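Local coordinates for putative cytochrome C (Sinorhizobium meliloti, PDB 4PWA), which is a heme c-binding cytochrome, SorU, that probably shuttles electrons in bacterial sulfite oxidation, at residues R10-E15 / D69-A74. Residues are numbered along the deposited sequence; the frame is centred on the assembly and turned at random.
Sequences REIFLE and DEEIEA
I12 lays the end of its longer branch, CD1, over the first turn of helix 69-82, where it covers the backbone and the root of the side chain of E71. I12 CD1 stands 3.3 Å from the carbonyl O of E71, a van der Waals touch against a backbone oxygen, and 3.7 Å from E71 CB, with E71 CG a little farther at 3.9 Å. One turn on, A74 adds a second apolar touch, its CB 4.1 Å from I12 CD1. This branch reaches across because CG1 of I12 lies beside the backbone N (chi1 -69°) and CD1 continues in an extended course. No hydrogen bond joins the two segments; this one methyl makes every close contact, and the nearest CA atoms, those of I12 and E71, are 7.2 Å apart.

Of its side chain, E71 offers I12 the aliphatic base, CB and CG. Beyond CG the chain is extended (chi2 178°) and carries the carboxylate past the isoleucine, where OE2 forms a salt bridge with R16 and OE1 accepts the backbone N-H of T68. R16 also pairs with E11, so one arginine lies between two acids from the two helices and probably offsets the repulsion between them. L67 and V75 add apolar cover to I12, whose side chain comes about 6 Å from the heme c. The contact thus joins the N-terminal helix 4-16 to the start of the C-terminal helix 69-82, the helix pairing characteristic of class I c-type cytochromes; I72, whose CB points away from 10-15, packs against helix 47-56.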
loop_
_atom_site.group_PDB
_atom_site.type_symbol
_atom_site.label_atom_id
_atom_site.label_comp_id
_atom_site.label_asym_id
_atom_site.label_seq_id
_atom_site.Cartn_x
_atom_site.Cartn_y
_atom_site.Cartn_z
ATOM N N ARG A 10 -4.444 -20.773 -4.777
ATOM C CA ARG A 10 -3.668 -19.888 -3.908
ATOM C C ARG A 10 -2.339 -19.506 -4.570
ATOM O O ARG A 10 -1.971 -18.347 -4.625
ATOM C CB ARG A 10 -3.415 -20.584 -2.561
ATOM C CG ARG A 10 -3.013 -19.678 -1.406
ATOM C CD ARG A 10 -2.966 -20.481 -0.097
ATOM N NE ARG A 10 -4.299 -20.720 0.459
ATOM C CZ ARG A 10 -4.621 -21.750 1.237
ATOM N NH1 ARG A 10 -3.710 -22.665 1.551
ATOM N NH2 ARG A 10 -5.861 -21.866 1.695
ATOM N N GLU A 11 -1.621 -20.497 -5.078
ATOM C CA GLU A 11 -0.318 -20.233 -5.708
ATOM C C GLU A 11 -0.468 -19.398 -6.995
ATOM O O GLU A 11 0.389 -18.586 -7.310
ATOM C CB GLU A 11 0.424 -21.536 -5.990
ATOM C CG GLU A 11 1.824 -21.351 -6.564
ATOM C CD GLU A 11 2.555 -22.663 -6.761
ATOM O OE1 GLU A 11 2.871 -23.331 -5.749
ATOM O OE2 GLU A 11 2.817 -23.024 -7.924
ATOM N N ILE A 12 -1.556 -19.602 -7.729
ATOM C CA ILE A 12 -1.793 -18.835 -8.941
ATOM C C ILE A 12 -2.072 -17.403 -8.533
ATOM O O ILE A 12 -1.532 -16.462 -9.124
ATOM C CB ILE A 12 -2.968 -19.428 -9.776
ATOM C CG1 ILE A 12 -2.567 -20.788 -10.361
ATOM C CG2 ILE A 12 -3.389 -18.492 -10.899
ATOM C CD1 ILE A 12 -3.731 -21.645 -10.820
ATOM N N PHE A 13 -2.903 -17.255 -7.502
ATOM C CA PHE A 13 -3.315 -15.942 -6.995
ATOM C C PHE A 13 -2.145 -15.131 -6.464
ATOM O O PHE A 13 -2.102 -13.920 -6.633
ATOM C CB PHE A 13 -4.354 -16.113 -5.890
ATOM C CG PHE A 13 -5.044 -14.843 -5.513
ATOM C CD1 PHE A 13 -4.516 -14.013 -4.538
ATOM C CD2 PHE A 13 -6.209 -14.466 -6.141
ATOM C CE1 PHE A 13 -5.139 -12.847 -4.196
ATOM C CE2 PHE A 13 -6.845 -13.289 -5.793
ATOM C CZ PHE A 13 -6.312 -12.487 -4.818
ATOM N N LEU A 14 -1.197 -15.813 -5.832
ATOM C CA LEU A 14 -0.031 -15.167 -5.225
ATOM C C LEU A 14 1.244 -15.087 -6.081
ATOM O O LEU A 14 1.965 -14.100 -5.989
ATOM C CB LEU A 14 0.316 -15.873 -3.909
ATOM C CG LEU A 14 -0.640 -15.564 -2.753
ATOM C CD1 LEU A 14 -0.434 -16.557 -1.644
ATOM C CD2 LEU A 14 -0.427 -14.113 -2.252
ATOM N N GLU A 15 1.511 -16.098 -6.914
ATOM C CA GLU A 15 2.821 -16.235 -7.562
ATOM C C GLU A 15 2.761 -16.333 -9.082
ATOM O O GLU A 15 3.437 -15.596 -9.770
ATOM C CB GLU A 15 3.556 -17.452 -6.995
ATOM C CG GLU A 15 3.979 -17.285 -5.545
ATOM C CD GLU A 15 5.093 -16.267 -5.381
ATOM O OE1 GLU A 15 6.273 -16.641 -5.553
ATOM O OE2 GLU A 15 4.787 -15.093 -5.079
ATOM N N ASP A 69 -5.927 -22.657 -19.390
ATOM C CA ASP A 69 -7.341 -22.638 -19.081
ATOM C C ASP A 69 -7.636 -23.316 -17.738
ATOM O O ASP A 69 -8.437 -22.792 -16.956
ATOM C CB ASP A 69 -8.158 -23.229 -20.237
ATOM C CG ASP A 69 -8.174 -22.309 -21.476
ATOM O OD1 ASP A 69 -7.671 -21.163 -21.393
ATOM O OD2 ASP A 69 -8.689 -22.729 -22.539
ATOM N N GLU A 70 -6.963 -24.435 -17.453
ATOM C CA GLU A 70 -7.159 -25.146 -16.179
ATOM C C GLU A 70 -6.671 -24.333 -14.976
ATOM O O GLU A 70 -7.221 -24.445 -13.891
ATOM C CB GLU A 70 -6.476 -26.521 -16.189
ATOM C CG GLU A 70 -7.271 -27.614 -15.431
ATOM C CD GLU A 70 -7.074 -27.589 -13.899
ATOM O OE1 GLU A 70 -6.059 -28.182 -13.442
ATOM O OE2 GLU A 70 -7.939 -27.015 -13.163
ATOM N N GLU A 71 -5.635 -23.523 -15.168
ATOM C CA GLU A 71 -5.164 -22.633 -14.113
ATOM C C GLU A 71 -6.179 -21.533 -13.840
ATOM O O GLU A 71 -6.376 -21.134 -12.691
ATOM C CB GLU A 71 -3.828 -21.987 -14.486
ATOM C CG GLU A 71 -2.624 -22.894 -14.335
ATOM C CD GLU A 71 -1.347 -22.216 -14.761
ATOM O OE1 GLU A 71 -1.302 -21.720 -15.905
ATOM O OE2 GLU A 71 -0.391 -22.164 -13.952
ATOM N N ILE A 72 -6.793 -21.016 -14.900
ATOM C CA ILE A 72 -7.833 -20.014 -14.748
ATOM C C ILE A 72 -9.022 -20.610 -13.968
ATOM O O ILE A 72 -9.590 -19.949 -13.099
ATOM C CB ILE A 72 -8.275 -19.449 -16.120
ATOM C CG1 ILE A 72 -7.130 -18.621 -16.730
ATOM C CG2 ILE A 72 -9.559 -18.620 -15.979
ATOM C CD1 ILE A 72 -7.359 -18.167 -18.162
ATOM N N GLU A 73 -9.380 -21.856 -14.266
ATOM C CA GLU A 73 -10.463 -22.517 -13.534
ATOM C C GLU A 73 -10.103 -22.673 -12.072
ATOM O O GLU A 73 -10.958 -22.532 -11.209
ATOM C CB GLU A 73 -10.763 -23.906 -14.096
ATOM C CG GLU A 73 -11.550 -23.917 -15.373
ATOM C CD GLU A 73 -11.782 -25.333 -15.890
ATOM O OE1 GLU A 73 -12.163 -26.216 -15.076
ATOM O OE2 GLU A 73 -11.579 -25.572 -17.107
ATOM N N ALA A 74 -8.831 -22.974 -11.803
ATOM C CA ALA A 74 -8.394 -23.299 -10.445
ATOM C C ALA A 74 -8.401 -22.045 -9.560
ATOM O O ALA A 74 -8.900 -22.080 -8.430
ATOM C CB ALA A 74 -7.034 -23.972 -10.468
#